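Local coordinates for protein Cas13d (uncultured Ruminococcus sp, PDB 6IV9) that binds CRISPR RNA and, through its two HEPN domains, matures that RNA and cleaves target RNA, at residues Met280-Gly285 against Pro312-Thr317. The protein carries 2 engineered substitutions. Sequence-based numbering, arbitrary orientation.
Sequences MLAIVG and PEYRDT
Tyr314 reaches from helix 312-330 to Ala282 and Ile283 on helix 267-291, and its side chain makes all the closest approaches between the two segments. With CG anti to the carbonyl carbon (chi1 -79°), the ring is directed toward helix 267-291. Ala282 CB meets its edge close to the ring plane, lying 3.9 Å from Tyr314 CE2 and 3.7 Å from Tyr314 OH. Ile283 runs past the tyrosine in the opposite direction: its CG1, also anti to the carbonyl carbon (chi1 -74°), comes obliquely to within 3.9 Å of Tyr314 CD2, and its CD1 follows at 4.0 Å from the same ring atom. This is buried helix-to-helix packing in a largely helical protein, with its nearest atom about 17 Å from the bound nucleic acid. The phenol oxygen is hydrogen-bonded to Asn217 O, outside both helices, which fixes the far end of the ring beside Ala282. A leucine in place of Tyr314 would probably leave the Asn217 carbonyl without this partner and open a gap beside Ala282 CB. Ile283 also packs on Met501 and Met504 of helix 497-505, and the ring of His279 meets that of Tyr314 with their planes inclined at about 35°.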
loop_
_atom_site.group_PDB
_atom_site.type_symbol
_atom_site.label_atom_id
_atom_site.label_comp_id
_atom_site.label_asym_id
_atom_site.label_seq_id
_atom_site.Cartn_x
_atom_site.Cartn_y
_atom_site.Cartn_z
ATOM N N MET A 280 -1.482 20.571 -1.852
ATOM C CA MET A 280 -1.510 19.118 -1.579
ATOM C C MET A 280 -2.955 18.617 -1.611
ATOM O O MET A 280 -3.212 17.656 -2.292
ATOM C CB MET A 280 -0.869 18.829 -0.219
ATOM C CG MET A 280 0.608 19.137 -0.181
ATOM S SD MET A 280 1.413 19.042 1.426
ATOM C CE MET A 280 1.501 17.274 1.669
ATOM N N LEU A 281 -3.865 19.306 -0.933
ATOM C CA LEU A 281 -5.283 18.883 -0.877
ATOM C C LEU A 281 -5.923 18.960 -2.261
ATOM O O LEU A 281 -6.596 18.058 -2.632
ATOM C CB LEU A 281 -6.024 19.799 0.094
ATOM C CG LEU A 281 -5.500 19.804 1.518
ATOM C CD1 LEU A 281 -6.351 20.695 2.388
ATOM C CD2 LEU A 281 -5.446 18.412 2.080
ATOM N N ALA A 282 -5.671 20.034 -2.985
ATOM C CA ALA A 282 -6.248 20.207 -4.329
ATOM C C ALA A 282 -5.745 19.091 -5.251
ATOM O O ALA A 282 -6.495 18.636 -6.063
ATOM C CB ALA A 282 -5.885 21.562 -4.850
ATOM N N ILE A 283 -4.480 18.722 -5.146
ATOM C CA ILE A 283 -3.940 17.621 -5.994
ATOM C C ILE A 283 -4.633 16.308 -5.628
ATOM O O ILE A 283 -5.035 15.604 -6.507
ATOM C CB ILE A 283 -2.415 17.522 -5.884
ATOM C CG1 ILE A 283 -1.743 18.667 -6.631
ATOM C CG2 ILE A 283 -1.938 16.182 -6.386
ATOM C CD1 ILE A 283 -0.306 18.853 -6.298
ATOM N N VAL A 284 -4.816 16.052 -4.339
ATOM C CA VAL A 284 -5.507 14.815 -3.896
ATOM C C VAL A 284 -6.924 14.838 -4.468
ATOM O O VAL A 284 -7.352 13.842 -4.975
ATOM C CB VAL A 284 -5.526 14.725 -2.362
ATOM C CG1 VAL A 284 -6.535 13.712 -1.874
ATOM C CG2 VAL A 284 -4.158 14.412 -1.805
ATOM N N GLY A 285 -7.591 15.980 -4.413
ATOM C CA GLY A 285 -8.953 16.099 -4.954
ATOM C C GLY A 285 -8.985 15.838 -6.448
ATOM O O GLY A 285 -9.900 15.190 -6.909
ATOM N N PRO A 312 2.094 26.813 -12.379
ATOM C CA PRO A 312 3.421 26.435 -11.918
ATOM C C PRO A 312 3.584 26.495 -10.393
ATOM O O PRO A 312 4.471 25.899 -9.885
ATOM C CB PRO A 312 4.359 27.470 -12.543
ATOM C CG PRO A 312 3.573 28.074 -13.666
ATOM C CD PRO A 312 2.130 27.973 -13.249
ATOM N N GLU A 313 2.702 27.210 -9.708
ATOM C CA GLU A 313 2.795 27.323 -8.231
ATOM C C GLU A 313 2.645 25.926 -7.602
ATOM O O GLU A 313 3.254 25.670 -6.606
ATOM C CB GLU A 313 1.829 28.375 -7.691
ATOM C CG GLU A 313 0.362 28.024 -7.812
ATOM C CD GLU A 313 -0.554 29.000 -7.100
ATOM O OE1 GLU A 313 -0.323 30.186 -7.227
ATOM O OE2 GLU A 313 -1.464 28.570 -6.434
ATOM N N TYR A 314 1.824 25.074 -8.192
ATOM C CA TYR A 314 1.644 23.704 -7.657
ATOM C C TYR A 314 2.958 22.941 -7.747
ATOM O O TYR A 314 3.315 22.265 -6.831
ATOM C CB TYR A 314 0.575 22.965 -8.449
ATOM C CG TYR A 314 -0.835 23.328 -8.091
ATOM C CD1 TYR A 314 -1.450 24.433 -8.637
ATOM C CD2 TYR A 314 -1.554 22.565 -7.202
ATOM C CE1 TYR A 314 -2.751 24.763 -8.314
ATOM C CE2 TYR A 314 -2.855 22.875 -6.873
ATOM C CZ TYR A 314 -3.458 23.983 -7.426
ATOM O OH TYR A 314 -4.737 24.258 -7.091
ATOM N N ARG A 315 3.652 23.091 -8.866
ATOM C CA ARG A 315 4.954 22.423 -9.093
ATOM C C ARG A 315 5.984 22.944 -8.095
ATOM O O ARG A 315 6.842 22.196 -7.721
ATOM C CB ARG A 315 5.342 22.438 -10.570
ATOM C CG ARG A 315 4.423 21.577 -11.419
ATOM C CD ARG A 315 4.889 21.388 -12.839
ATOM N NE ARG A 315 4.855 22.621 -13.589
ATOM C CZ ARG A 315 3.763 23.198 -14.028
ATOM N NH1 ARG A 315 2.596 22.620 -13.858
ATOM N NH2 ARG A 315 3.834 24.363 -14.624
ATOM N N ASP A 316 5.884 24.213 -7.726
ATOM C CA ASP A 316 6.811 24.791 -6.725
ATOM C C ASP A 316 6.608 24.076 -5.387
ATOM O O ASP A 316 7.563 23.842 -4.701
ATOM C CB ASP A 316 6.617 26.296 -6.621
ATOM C CG ASP A 316 7.190 27.035 -7.812
ATOM O OD1 ASP A 316 8.004 26.464 -8.509
ATOM O OD2 ASP A 316 6.799 28.154 -8.014
ATOM N N THR A 317 5.361 23.798 -5.033
ATOM C CA THR A 317 5.099 23.085 -3.765
ATOM C C THR A 317 5.704 21.680 -3.832
ATOM O O THR A 317 6.352 21.294 -2.892
ATOM C CB THR A 317 3.605 23.030 -3.447
ATOM O OG1 THR A 317 3.152 24.339 -3.118
ATOM C CG2 THR A 317 3.290 22.058 -2.336
#